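Local coordinates for hypothetical sugar ABC-transporter sugar binding protein (Arthrobacter globiformis, PDB 7BVT), which binds the cyclic tetrasaccharide cyclic alpha-maltosyl-(1→6)-maltose and probably delivers it to an ABC transporter for uptake, at residues 125-129 and 130-134; 303-306 and 307-310; 319-322 and 323-326; 326-329 and 330-334. One frame throughout, in Å; residues are numbered along the deposited sequence.

Contact 1 (125-129 and 130-134); sequences FGTID and GKQVS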
ATOM      1  N   PHE A 125      10.264  -0.289  -7.616  1.00 17.21           N
ATOM      2  CA  PHE A 125       8.930  -0.240  -8.238  1.00 15.77           C
ATOM      3  C   PHE A 125       8.929   0.876  -9.278  1.00 16.47           C
ATOM      4  O   PHE A 125       8.532   0.652 -10.409  1.00 16.61           O
ATOM      5  CB  PHE A 125       7.853  -0.012  -7.188  1.00 18.16           C
ATOM      6  CG  PHE A 125       6.482   0.046  -7.808  1.00 17.24           C
ATOM      7  CD1 PHE A 125       6.000   1.200  -8.372  1.00 18.62           C
ATOM      8  CD2 PHE A 125       5.751  -1.110  -8.014  1.00 17.33           C
ATOM      9  CE1 PHE A 125       4.790   1.219  -9.017  1.00 17.05           C
ATOM     10  CE2 PHE A 125       4.522  -1.094  -8.634  1.00 18.15           C
ATOM     11  CZ  PHE A 125       4.060   0.082  -9.169  1.00 18.04           C
ATOM     12  N   GLY A 126       9.456   2.047  -8.919  1.00 16.71           N
ATOM     13  CA  GLY A 126       9.442   3.245  -9.775  1.00 15.78           C
ATOM     14  C   GLY A 126      10.443   3.255 -10.909  1.00 16.85           C
ATOM     15  O   GLY A 126      10.564   4.262 -11.559  1.00 16.42           O
ATOM     16  N   THR A 127      11.180   2.151 -11.088  1.00 15.60           N
ATOM     17  CA  THR A 127      12.183   2.010 -12.136  1.00 16.43           C
ATOM     18  C   THR A 127      11.539   1.265 -13.310  1.00 17.07           C
ATOM     19  O   THR A 127      11.165   0.070 -13.171  1.00 20.30           O
ATOM     20  CB  THR A 127      13.455   1.343 -11.609  1.00 17.13           C
ATOM     21  OG1 THR A 127      14.026   2.130 -10.563  1.00 19.52           O
ATOM     22  CG2 THR A 127      14.443   1.229 -12.745  1.00 18.78           C
ATOM     23  N   ILE A 128      11.360   1.971 -14.406  1.00 17.88           N
ATOM     24  CA  ILE A 128      10.775   1.409 -15.652  1.00 19.39           C
ATOM     25  C   ILE A 128      11.697   1.750 -16.823  1.00 20.97           C
ATOM     26  O   ILE A 128      12.067   2.906 -16.955  1.00 19.66           O
ATOM     27  CB  ILE A 128       9.309   1.859 -15.840  1.00 21.62           C
ATOM     28  CG1 ILE A 128       8.460   1.341 -14.682  1.00 24.22           C
ATOM     29  CG2 ILE A 128       8.806   1.369 -17.190  1.00 23.91           C
ATOM     30  CD1 ILE A 128       7.040   1.871 -14.586  1.00 25.60           C
ATOM     31  N   ASP A 129      12.090   0.710 -17.583  1.00 26.54           N
ATOM     32  CA  ASP A 129      13.063   0.810 -18.705  1.00 27.36           C
ATOM     33  C   ASP A 129      14.325   1.511 -18.180  1.00 22.38           C
ATOM     34  O   ASP A 129      14.900   2.308 -18.901  1.00 23.95           O
ATOM     35  CB  ASP A 129      12.392   1.463 -19.914  1.00 33.34           C
ATOM     36  CG  ASP A 129      11.239   0.615 -20.450  1.00 39.24           C
ATOM     37  OD1 ASP A 129      11.302  -0.645 -20.284  1.00 44.66           O
ATOM     38  OD2 ASP A 129      10.275   1.201 -20.987  1.00 42.29           O
ATOM     39  N   GLY A 130      14.709   1.185 -16.947  1.00 19.33           N
ATOM     40  CA  GLY A 130      15.985   1.631 -16.356  1.00 18.28           C
ATOM     41  C   GLY A 130      15.904   3.019 -15.737  1.00 18.48           C
ATOM     42  O   GLY A 130      16.774   3.398 -15.001  1.00 19.27           O
ATOM     43  N   LYS A 131      14.834   3.768 -16.002  1.00 19.22           N
ATOM     44  CA  LYS A 131      14.658   5.166 -15.543  1.00 17.67           C
ATOM     45  C   LYS A 131      13.880   5.199 -14.226  1.00 16.46           C
ATOM     46  O   LYS A 131      12.943   4.399 -14.046  1.00 17.54           O
ATOM     47  CB  LYS A 131      13.843   5.921 -16.585  1.00 17.50           C
ATOM     48  CG  LYS A 131      14.542   6.071 -17.945  1.00 24.01           C
ATOM     49  CD  LYS A 131      13.602   6.571 -19.041  1.00 29.67           C
ATOM     50  CE  LYS A 131      14.363   7.244 -20.169  1.00 38.07           C
ATOM     51  NZ  LYS A 131      13.630   7.220 -21.461  1.00 42.01           N
ATOM     52  N   GLN A 132      14.248   6.106 -13.349  1.00 16.85           N
ATOM     53  CA  GLN A 132      13.479   6.320 -12.111  1.00 15.72           C
ATOM     54  C   GLN A 132      12.309   7.213 -12.521  1.00 16.41           C
ATOM     55  O   GLN A 132      12.448   8.440 -12.445  1.00 16.50           O
ATOM     56  CB  GLN A 132      14.373   6.950 -11.076  1.00 17.30           C
ATOM     57  CG  GLN A 132      13.721   6.990  -9.721  1.00 17.59           C
ATOM     58  CD  GLN A 132      13.625   5.618  -9.112  1.00 19.67           C
ATOM     59  OE1 GLN A 132      14.639   4.969  -8.853  1.00 19.16           O
ATOM     60  NE2 GLN A 132      12.409   5.139  -8.891  1.00 16.36           N
ATOM     61  N   VAL A 133      11.216   6.596 -12.954  1.00 15.19           N
ATOM     62  CA  VAL A 133      10.095   7.375 -13.557  1.00 16.22           C
ATOM     63  C   VAL A 133       9.098   7.827 -12.478  1.00 16.19           C
ATOM     64  O   VAL A 133       8.300   8.721 -12.747  1.00 17.60           O
ATOM     65  CB  VAL A 133       9.360   6.607 -14.654  1.00 16.77           C
ATOM     66  CG1 VAL A 133      10.296   6.382 -15.840  1.00 17.58           C
ATOM     67  CG2 VAL A 133       8.689   5.322 -14.144  1.00 18.18           C
ATOM     68  N   SER A 134       9.119   7.233 -11.286  1.00 14.89           N
ATOM     69  CA  SER A 134       8.322   7.677 -10.135  1.00 14.49           C
ATOM     70  C   SER A 134       9.178   7.672  -8.858  1.00 15.83           C
ATOM     71  O   SER A 134      10.176   6.935  -8.729  1.00 15.86           O
ATOM     72  CB  SER A 134       7.045   6.869  -9.956  1.00 16.18           C
ATOM     73  OG  SER A 134       7.328   5.523  -9.600  1.00 16.23           O
TER

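Contact 2 (303-306 and 307-310); sequences ENSD and AEDD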
ATOM      1  N   GLU A 303       7.913  14.314 -19.389  1.00 24.01           N
ATOM      2  CA  GLU A 303       9.095  14.936 -20.037  1.00 26.57           C
ATOM      3  C   GLU A 303       8.662  16.065 -20.964  1.00 28.11           C
ATOM      4  O   GLU A 303       7.797  15.844 -21.799  1.00 29.18           O
ATOM      5  CB  GLU A 303       9.863  13.919 -20.850  1.00 30.55           C
ATOM      6  CG  GLU A 303      11.264  14.418 -21.121  1.00 39.55           C
ATOM      7  CD  GLU A 303      12.150  13.238 -21.407  1.00 44.93           C
ATOM      8  OE1 GLU A 303      11.897  12.580 -22.437  1.00 45.61           O
ATOM      9  OE2 GLU A 303      12.979  12.922 -20.537  1.00 50.04           O
ATOM     10  N   ASN A 304       9.303  17.212 -20.774  1.00 33.28           N
ATOM     11  CA  ASN A 304       9.186  18.466 -21.551  1.00 37.41           C
ATOM     12  C   ASN A 304      10.621  18.822 -21.972  1.00 39.37           C
ATOM     13  O   ASN A 304      11.261  17.939 -22.578  1.00 48.48           O
ATOM     14  CB  ASN A 304       8.409  19.493 -20.721  1.00 42.40           C
ATOM     15  CG  ASN A 304       6.936  19.145 -20.579  1.00 38.65           C
ATOM     16  OD1 ASN A 304       6.418  18.918 -19.468  1.00 38.34           O
ATOM     17  ND2 ASN A 304       6.237  19.182 -21.699  1.00 38.52           N
ATOM     18  N   SER A 305      11.145  20.005 -21.643  1.00 44.37           N
ATOM     19  CA  SER A 305      12.584  20.349 -21.841  1.00 46.33           C
ATOM     20  C   SER A 305      13.393  19.917 -20.610  1.00 45.18           C
ATOM     21  O   SER A 305      12.770  19.694 -19.566  1.00 38.14           O
ATOM     22  CB  SER A 305      12.744  21.811 -22.098  1.00 47.88           C
ATOM     23  OG  SER A 305      12.532  22.539 -20.899  1.00 45.23           O
ATOM     24  N   ASP A 306      14.728  19.825 -20.695  1.00 40.72           N
ATOM     25  CA  ASP A 306      15.558  19.432 -19.518  1.00 43.76           C
ATOM     26  C   ASP A 306      15.381  20.506 -18.431  1.00 42.67           C
ATOM     27  O   ASP A 306      15.477  20.138 -17.265  1.00 33.99           O
ATOM     28  CB  ASP A 306      17.051  19.228 -19.835  1.00 46.76           C
ATOM     29  CG  ASP A 306      17.397  18.125 -20.828  1.00 51.50           C
ATOM     30  OD1 ASP A 306      16.768  17.055 -20.801  1.00 48.11           O
ATOM     31  OD2 ASP A 306      18.349  18.331 -21.599  1.00 60.04           O
ATOM     32  N   ALA A 307      15.158  21.782 -18.805  1.00 41.72           N
ATOM     33  CA  ALA A 307      14.950  22.916 -17.863  1.00 41.58           C
ATOM     34  C   ALA A 307      13.625  22.705 -17.118  1.00 35.67           C
ATOM     35  O   ALA A 307      13.555  22.852 -15.842  1.00 36.89           O
ATOM     36  CB  ALA A 307      14.919  24.239 -18.606  1.00 39.62           C
ATOM     37  N   GLU A 308      12.575  22.414 -17.872  1.00 35.93           N
ATOM     38  CA  GLU A 308      11.246  22.213 -17.250  1.00 32.69           C
ATOM     39  C   GLU A 308      11.296  20.931 -16.401  1.00 26.01           C
ATOM     40  O   GLU A 308      10.830  21.009 -15.280  1.00 28.09           O
ATOM     41  CB  GLU A 308      10.107  22.207 -18.257  1.00 35.47           C
ATOM     42  CG  GLU A 308       9.888  23.532 -18.942  1.00 41.84           C
ATOM     43  CD  GLU A 308       9.105  23.362 -20.236  1.00 45.82           C
ATOM     44  OE1 GLU A 308       9.605  22.666 -21.140  1.00 50.27           O
ATOM     45  OE2 GLU A 308       7.968  23.862 -20.305  1.00 52.69           O
ATOM     46  N   ASP A 309      11.872  19.815 -16.867  1.00 25.69           N
ATOM     47  CA  ASP A 309      11.989  18.594 -16.021  1.00 24.16           C
ATOM     48  C   ASP A 309      12.752  18.950 -14.737  1.00 24.06           C
ATOM     49  O   ASP A 309      12.356  18.511 -13.625  1.00 22.87           O
ATOM     50  CB  ASP A 309      12.739  17.468 -16.716  1.00 23.97           C
ATOM     51  CG  ASP A 309      12.063  16.979 -17.953  1.00 29.22           C
ATOM     52  OD1 ASP A 309      10.954  17.442 -18.208  1.00 33.18           O
ATOM     53  OD2 ASP A 309      12.701  16.166 -18.659  1.00 31.51           O
ATOM     54  N   ASP A 310      13.837  19.712 -14.854  1.00 25.10           N
ATOM     55  CA  ASP A 310      14.639  20.071 -13.654  1.00 26.09           C
ATOM     56  C   ASP A 310      13.830  21.003 -12.732  1.00 20.43           C
ATOM     57  O   ASP A 310      13.994  20.862 -11.528  1.00 22.83           O
ATOM     58  CB  ASP A 310      15.988  20.682 -14.035  1.00 29.79           C
ATOM     59  CG  ASP A 310      17.008  19.703 -14.600  1.00 34.31           C
ATOM     60  OD1 ASP A 310      16.854  18.450 -14.422  1.00 35.71           O
ATOM     61  OD2 ASP A 310      17.932  20.199 -15.253  1.00 36.53           O
TER
HETATM   62  O   HOH W   1      13.807  16.767 -21.116  1.00 38.80           O

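Contact 3 (319-322 and 323-326); sequences FLEP and DQVT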
ATOM      1  N   PHE A 319      10.423  18.592  -1.511  1.00 16.28           N
ATOM      2  CA  PHE A 319       9.363  17.796  -0.869  1.00 17.98           C
ATOM      3  C   PHE A 319       9.961  16.564  -0.180  1.00 17.27           C
ATOM      4  O   PHE A 319       9.432  16.140   0.849  1.00 17.60           O
ATOM      5  CB  PHE A 319       8.293  17.406  -1.885  1.00 17.77           C
ATOM      6  CG  PHE A 319       6.985  17.094  -1.215  1.00 16.67           C
ATOM      7  CD1 PHE A 319       6.176  18.109  -0.719  1.00 18.84           C
ATOM      8  CD2 PHE A 319       6.545  15.788  -1.110  1.00 19.21           C
ATOM      9  CE1 PHE A 319       4.951  17.817  -0.151  1.00 21.65           C
ATOM     10  CE2 PHE A 319       5.309  15.517  -0.546  1.00 18.03           C
ATOM     11  CZ  PHE A 319       4.524  16.532  -0.055  1.00 19.04           C
ATOM     12  N   LEU A 320      11.073  16.038  -0.702  1.00 15.92           N
ATOM     13  CA  LEU A 320      11.666  14.769  -0.183  1.00 17.05           C
ATOM     14  C   LEU A 320      12.814  15.028   0.794  1.00 19.26           C
ATOM     15  O   LEU A 320      13.467  14.065   1.206  1.00 18.67           O
ATOM     16  CB  LEU A 320      12.108  13.933  -1.389  1.00 16.85           C
ATOM     17  CG  LEU A 320      10.936  13.300  -2.149  1.00 17.18           C
ATOM     18  CD1 LEU A 320      11.386  12.661  -3.449  1.00 19.54           C
ATOM     19  CD2 LEU A 320      10.174  12.284  -1.282  1.00 18.09           C
ATOM     20  N   GLU A 321      13.084  16.285   1.170  1.00 17.21           N
ATOM     21  CA  GLU A 321      14.094  16.543   2.231  1.00 17.71           C
ATOM     22  C   GLU A 321      13.499  16.090   3.560  1.00 17.65           C
ATOM     23  O   GLU A 321      12.260  16.162   3.757  1.00 18.80           O
ATOM     24  CB  GLU A 321      14.489  18.017   2.250  1.00 18.79           C
ATOM     25  CG  GLU A 321      15.156  18.450   0.964  1.00 20.39           C
ATOM     26  CD  GLU A 321      15.569  19.903   0.875  1.00 24.27           C
ATOM     27  OE1 GLU A 321      15.267  20.671   1.820  1.00 25.18           O
ATOM     28  OE2 GLU A 321      16.188  20.256  -0.139  1.00 25.65           O
ATOM     29  N   PRO A 322      14.346  15.648   4.513  1.00 18.33           N
ATOM     30  CA  PRO A 322      13.840  15.086   5.764  1.00 21.21           C
ATOM     31  C   PRO A 322      12.862  16.005   6.507  1.00 22.27           C
ATOM     32  O   PRO A 322      11.848  15.527   7.045  1.00 23.44           O
ATOM     33  CB  PRO A 322      15.100  14.816   6.592  1.00 22.49           C
ATOM     34  CG  PRO A 322      16.229  14.754   5.600  1.00 23.51           C
ATOM     35  CD  PRO A 322      15.815  15.553   4.377  1.00 20.23           C
ATOM     36  N   ASP A 323      13.176  17.301   6.594  1.00 22.07           N
ATOM     37  CA  ASP A 323      12.283  18.216   7.347  1.00 24.41           C
ATOM     38  C   ASP A 323      10.882  18.219   6.752  1.00 22.18           C
ATOM     39  O   ASP A 323       9.904  18.279   7.539  1.00 22.62           O
ATOM     40  CB  ASP A 323      12.799  19.655   7.372  1.00 24.54           C
ATOM     41  CG  ASP A 323      14.025  19.825   8.258  1.00 30.36           C
ATOM     42  OD1 ASP A 323      14.445  18.834   8.911  1.00 32.97           O
ATOM     43  OD2 ASP A 323      14.509  20.980   8.312  1.00 39.02           O
ATOM     44  N   GLN A 324      10.776  18.201   5.423  1.00 20.12           N
ATOM     45  CA  GLN A 324       9.455  18.194   4.731  1.00 19.98           C
ATOM     46  C   GLN A 324       8.778  16.843   4.954  1.00 19.87           C
ATOM     47  O   GLN A 324       7.609  16.806   5.310  1.00 18.34           O
ATOM     48  CB  GLN A 324       9.613  18.532   3.246  1.00 20.08           C
ATOM     49  CG  GLN A 324       9.672  20.030   2.991  1.00 20.02           C
ATOM     50  CD  GLN A 324      10.917  20.683   3.539  1.00 21.30           C
ATOM     51  OE1 GLN A 324      10.899  21.261   4.641  1.00 22.61           O
ATOM     52  NE2 GLN A 324      12.033  20.548   2.832  1.00 20.43           N
ATOM     53  N   VAL A 325       9.513  15.751   4.747  1.00 18.31           N
ATOM     54  CA  VAL A 325       8.947  14.393   4.865  1.00 17.59           C
ATOM     55  C   VAL A 325       8.453  14.193   6.316  1.00 18.20           C
ATOM     56  O   VAL A 325       7.369  13.630   6.526  1.00 20.97           O
ATOM     57  CB  VAL A 325      10.024  13.359   4.489  1.00 17.80           C
ATOM     58  CG1 VAL A 325       9.725  11.947   5.010  1.00 18.43           C
ATOM     59  CG2 VAL A 325      10.288  13.377   2.996  1.00 17.31           C
ATOM     60  N   THR A 326       9.198  14.682   7.315  1.00 20.08           N
ATOM     61  CA  THR A 326       8.791  14.503   8.728  1.00 22.47           C
ATOM     62  C   THR A 326       7.508  15.294   8.958  1.00 21.89           C
ATOM     63  O   THR A 326       6.514  14.733   9.460  1.00 22.15           O
ATOM     64  CB  THR A 326       9.886  15.000   9.671  1.00 23.23           C
ATOM     65  OG1 THR A 326      11.068  14.263   9.391  1.00 23.64           O
ATOM     66  CG2 THR A 326       9.515  14.821  11.128  1.00 24.36           C
TER
HETATM   67  O   HOH W   2      14.745  20.965   4.569  1.00 37.80           O

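Contact 4 (326-329 and 330-334); sequences TEWS and KETGM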
ATOM      1  N   THR A 326       9.198  14.682   7.315  1.00 20.08           N
ATOM      2  CA  THR A 326       8.791  14.503   8.728  1.00 22.47           C
ATOM      3  C   THR A 326       7.508  15.294   8.958  1.00 21.89           C
ATOM      4  O   THR A 326       6.514  14.733   9.460  1.00 22.15           O
ATOM      5  CB  THR A 326       9.886  15.000   9.671  1.00 23.23           C
ATOM      6  OG1 THR A 326      11.068  14.263   9.391  1.00 23.64           O
ATOM      7  CG2 THR A 326       9.515  14.821  11.128  1.00 24.36           C
ATOM      8  N   GLU A 327       7.499  16.567   8.594  1.00 22.00           N
ATOM      9  CA  GLU A 327       6.289  17.398   8.893  1.00 27.39           C
ATOM     10  C   GLU A 327       5.082  16.897   8.115  1.00 23.25           C
ATOM     11  O   GLU A 327       4.001  16.743   8.697  1.00 23.91           O
ATOM     12  CB  GLU A 327       6.483  18.889   8.602  1.00 32.44           C
ATOM     13  CG  GLU A 327       6.005  19.783   9.769  1.00 46.32           C
ATOM     14  CD  GLU A 327       4.826  20.745   9.582  1.00 58.84           C
ATOM     15  OE1 GLU A 327       4.396  20.999   8.423  1.00 59.69           O
ATOM     16  OE2 GLU A 327       4.335  21.269  10.616  1.00 65.29           O
ATOM     17  N   TRP A 328       5.254  16.560   6.829  1.00 19.96           N
ATOM     18  CA  TRP A 328       4.165  16.007   5.991  1.00 18.19           C
ATOM     19  C   TRP A 328       3.575  14.710   6.592  1.00 17.65           C
ATOM     20  O   TRP A 328       2.324  14.561   6.611  1.00 19.20           O
ATOM     21  CB  TRP A 328       4.759  15.732   4.601  1.00 17.35           C
ATOM     22  CG  TRP A 328       3.945  14.930   3.645  1.00 18.08           C
ATOM     23  CD1 TRP A 328       4.310  13.698   3.198  1.00 19.86           C
ATOM     24  CD2 TRP A 328       2.751  15.279   2.939  1.00 16.86           C
ATOM     25  NE1 TRP A 328       3.417  13.245   2.286  1.00 19.25           N
ATOM     26  CE2 TRP A 328       2.462  14.206   2.073  1.00 17.87           C
ATOM     27  CE3 TRP A 328       1.904  16.400   2.901  1.00 18.59           C
ATOM     28  CZ2 TRP A 328       1.380  14.207   1.205  1.00 19.86           C
ATOM     29  CZ3 TRP A 328       0.813  16.387   2.067  1.00 19.29           C
ATOM     30  CH2 TRP A 328       0.550  15.302   1.221  1.00 21.87           C
ATOM     31  N   SER A 329       4.417  13.769   6.985  1.00 18.94           N
ATOM     32  CA  SER A 329       3.990  12.476   7.559  1.00 20.00           C
ATOM     33  C   SER A 329       3.239  12.762   8.870  1.00 22.81           C
ATOM     34  O   SER A 329       2.113  12.273   9.046  1.00 21.07           O
ATOM     35  CB  SER A 329       5.185  11.578   7.778  1.00 19.84           C
ATOM     36  OG  SER A 329       5.861  11.345   6.533  1.00 18.97           O
ATOM     37  N   LYS A 330       3.827  13.599   9.716  1.00 24.11           N
ATOM     38  CA  LYS A 330       3.198  13.889  11.032  1.00 29.48           C
ATOM     39  C   LYS A 330       1.770  14.398  10.829  1.00 27.76           C
ATOM     40  O   LYS A 330       0.863  13.946  11.534  1.00 31.69           O
ATOM     41  CB  LYS A 330       3.946  14.963  11.807  1.00 31.16           C
ATOM     42  CG  LYS A 330       5.231  14.536  12.497  1.00 32.35           C
ATOM     43  CD  LYS A 330       5.824  15.788  13.119  1.00 33.57           C
ATOM     44  CE  LYS A 330       7.032  15.596  13.984  1.00 39.99           C
ATOM     45  NZ  LYS A 330       7.518  16.924  14.427  1.00 39.88           N
ATOM     46  N   GLU A 331       1.590  15.331   9.922  1.00 26.28           N
ATOM     47  CA  GLU A 331       0.315  16.047   9.764  1.00 27.02           C
ATOM     48  C   GLU A 331      -0.677  15.236   8.948  1.00 27.33           C
ATOM     49  O   GLU A 331      -1.887  15.480   9.123  1.00 28.49           O
ATOM     50  CB  GLU A 331       0.593  17.470   9.308  1.00 30.77           C
ATOM     51  CG  GLU A 331       0.787  17.715   7.848  1.00 34.43           C
ATOM     52  CD  GLU A 331       1.384  19.118   7.633  1.00 48.93           C
ATOM     53  OE1 GLU A 331       1.570  19.846   8.645  1.00 51.16           O
ATOM     54  OE2 GLU A 331       1.725  19.484   6.473  1.00 54.23           O
ATOM     55  N   THR A 332      -0.253  14.280   8.109  1.00 21.44           N
ATOM     56  CA  THR A 332      -1.230  13.518   7.294  1.00 21.09           C
ATOM     57  C   THR A 332      -1.513  12.118   7.905  1.00 20.08           C
ATOM     58  O   THR A 332      -2.458  11.496   7.476  1.00 23.23           O
ATOM     59  CB  THR A 332      -0.711  13.333   5.861  1.00 20.69           C
ATOM     60  OG1 THR A 332       0.500  12.585   6.022  1.00 20.76           O
ATOM     61  CG2 THR A 332      -0.502  14.648   5.132  1.00 20.56           C
ATOM     62  N   GLY A 333      -0.666  11.643   8.802  1.00 21.78           N
ATOM     63  CA  GLY A 333      -0.719  10.250   9.303  1.00 23.20           C
ATOM     64  C   GLY A 333      -0.212   9.235   8.283  1.00 22.43           C
ATOM     65  O   GLY A 333      -0.405   8.015   8.472  1.00 22.66           O
ATOM     66  N   MET A 334       0.392   9.720   7.215  1.00 20.81           N
ATOM     67  CA  MET A 334       1.008   8.823   6.204  1.00 19.49           C
ATOM     68  C   MET A 334       2.405   8.472   6.668  1.00 19.17           C
ATOM     69  O   MET A 334       3.017   9.173   7.458  1.00 19.58           O
ATOM     70  CB  MET A 334       0.972   9.418   4.789  1.00 19.10           C
ATOM     71  CG  MET A 334      -0.453   9.658   4.399  1.00 21.44           C
ATOM     72  SD  MET A 334      -0.845   9.970   2.685  1.00 25.63           S
ATOM     73  CE  MET A 334      -0.214  11.629   2.678  1.00 22.12           C
TER
HETATM   74  O   HOH W   3       3.474  18.314  11.096  1.00 43.97           O
HETATM   75  O   HOH W   4       3.110   9.769  10.283  1.00 24.15           O

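Contact 1 (125-129 and 130-134)
Ile128 and Lys131 close a beta hairpin through two backbone hydrogen bonds: Ile128 N gives to Lys131 O at 2.9 Å, and Lys131 N gives in return to Ile128 O at 3.1 Å. The corner is a type I' turn in which Asp129 and Gly130 both have positive phi, a backbone that glycine adopts readily. Beyond the non-hydrogen-bonded pair Thr127-Gln132 the ladder becomes irregular. Gly126 O takes Val133 N at 2.8 Å, and Ser134 N adds a weak second bond. Ser134 OG packs 3.1 Å from Gly126 CA, and glycine suits the place because a beta carbon would collide with Ser134 O and Gln132 NE2.

Among the polar side chains, Gln132 does most. A bend at its second torsion (71°) curls the amide alongside its own strand toward Ser134, two residues further on, where NE2 meets Ser134 O head-on at 2.9 Å; NE2 also reaches Thr123 O. Thr127 OG1 sits 3.4 Å from Gln132 OE1, but its bond likewise goes to Thr123 O. A leucine in place of Gln132 would probably leave Ser134 O without this donor and weaken the tie to Thr123.

The apolar contact lies on the other side of the hairpin, where the branched side chains of Ile128 and Val133 cross at about a right angle, CD1 of Ile128 being 3.9 Å from CG2 of Val133.

Val94 of helix 94-100 packs against Ile128 and Ser134, Asp105 OD1 accepts from Gln132 N, and strand 131-136 runs antiparallel to strand 292-301.

Contact 2 (303-306 and 307-310)
Glu303 lays its CG 3.3 Å from OD2 of Asp309, where the loop after a strand winds into a helix. The two carboxylates are nearly coplanar, and Glu303 OE2 stands 3.8 Å from Asp309 OD2, a like-charge approach that is likely to be eased by the water between Asp306 OD1 and Asp309 OD2 and by Arg109, a long and weak ion partner of Asp309. At Asn304 it is the backbone that matters: its N gives a nearly straight bond to the syn lone pair of Asp309 OD1, at 3.1 Å.

Ser305 is the N-cap, and with Glu308 it makes a capping box. Ser305 OG accepts from Glu308 N at 3.0 Å, while Glu308 OE1 accepts from Ser305 N at 3.1 Å. The serine hydroxyl also donates to that same OE1, so the carboxylate oxygen is gripped from opposite faces of its plane. Serine's OG, held near the backbone, and glutamate's longer reach suit this exchange. Ser305 O then opens the regular helical pattern by taking Asp309 N at 2.8 Å.

Asp306 begins the helix, its O accepting from Asp310 N at 2.9 Å. Its acidic group, like those of Glu308 and Asp309, lies in the first turn, where the helix dipole would probably favour negative charge.

The box starts helix 306-319 a short loop after strand 292-301, on the surface, with Asp310 salt-bridged to Arg109 and Asp309 resting on Ala104.

Contact 3 (319-322 and 323-326)
Pro322 O takes two bonds from Thr326, one from N and one from OG1, both at 2.8 Å and from opposite faces of the carbonyl plane. Thr326 chi1 of -59° places OG1 anti to its own carbonyl carbon, which turns the hydroxyl back along the helix to the carbonyl one turn earlier. Beside this, Glu321 O receives Val325 N at 2.9 Å in a nearly straight bond.

These are the first bonds of helix 322-332, with Glu321 at the N-cap and Leu320 the first residue to leave the preceding helix, 306-319. Proline fits the first helical position because no carbonyl there needs its missing N-H, and its ring favours helical phi.

Glu321 and Gln324 lie side by side, pointing the same way. A water joins them, donating to Glu321 OE1 at 2.8 Å and accepting from Gln324 NE2 at 3.2 Å. A bend at chi2 of Gln324 brings NE2 also to Trp318 O, its stronger partner.

Val325 turns inward, CG2 resting 3.6 Å from Phe319 O and more loosely against Leu320 CD2. Farther out, Pro336, Leu338 and Val341 pack on Val325, while the ring of Phe319 meets Phe44 and Met47 of helix 38-53.

Contact 4 (326-329 and 330-334)
Thr332 holds OG1 between its backbone N and carbonyl carbon (chi1 61°), and Trp328 sets CG anti to its N (chi1 168°); the threonine thereby turns OG1 to Trp328 O and CG2 to the indole. This is the C-terminal end of helix 322-332, closed by an ST turn and by Gly333, whose positive phi suits a residue without a side chain.

Trp328 O is held from opposite faces of its plane by Thr332 OG1 at 2.8 Å and Thr332 N at 3.0 Å. The methyl CG2 forms a CH-pi contact 3.8 Å from the centroid of the six-membered ring. Thr332 OG1 in turn accepts from Met334 N at 3.1 Å. With an alanine at this site, the indole would probably lose its methyl cover and Met334 N its acceptor, leaving the chain after the helix freer to shift.

On the outer side, Glu327 OE1 and Glu331 OE1 approach to 3.1 Å, which would be expected to raise the pKa of one of them. Lys330 extends alongside Thr326, its aliphatic chain against the methyl, to a cation-pi contact with Trp350.

Trp328 also meets Trp36 edge-to-face, and the bend at the end of Met334 puts CE 3.4 Å from Trp328 CZ2.

Contacts 2, 3 and 4 follow two successive helices: contact 2 starts helix 306-319, contact 3 carries the chain from its end into helix 322-332, and contact 4 ends that helix. Contacts 3 and 4 share Thr326 and are joined by an edge-to-face ring pair, Phe319 CZ lying 3.7 Å from Trp328 CD2. Contact 2 is more remote, its centre about 23 Å from that of contact 3, but its nearest atoms come within about 6 Å of contact 1. Contact 4 comes nearer to the bound sugar than contact 1: the side chain of Met334 is about 7 Å from a glucose unit, that of Ser134 about 12 Å.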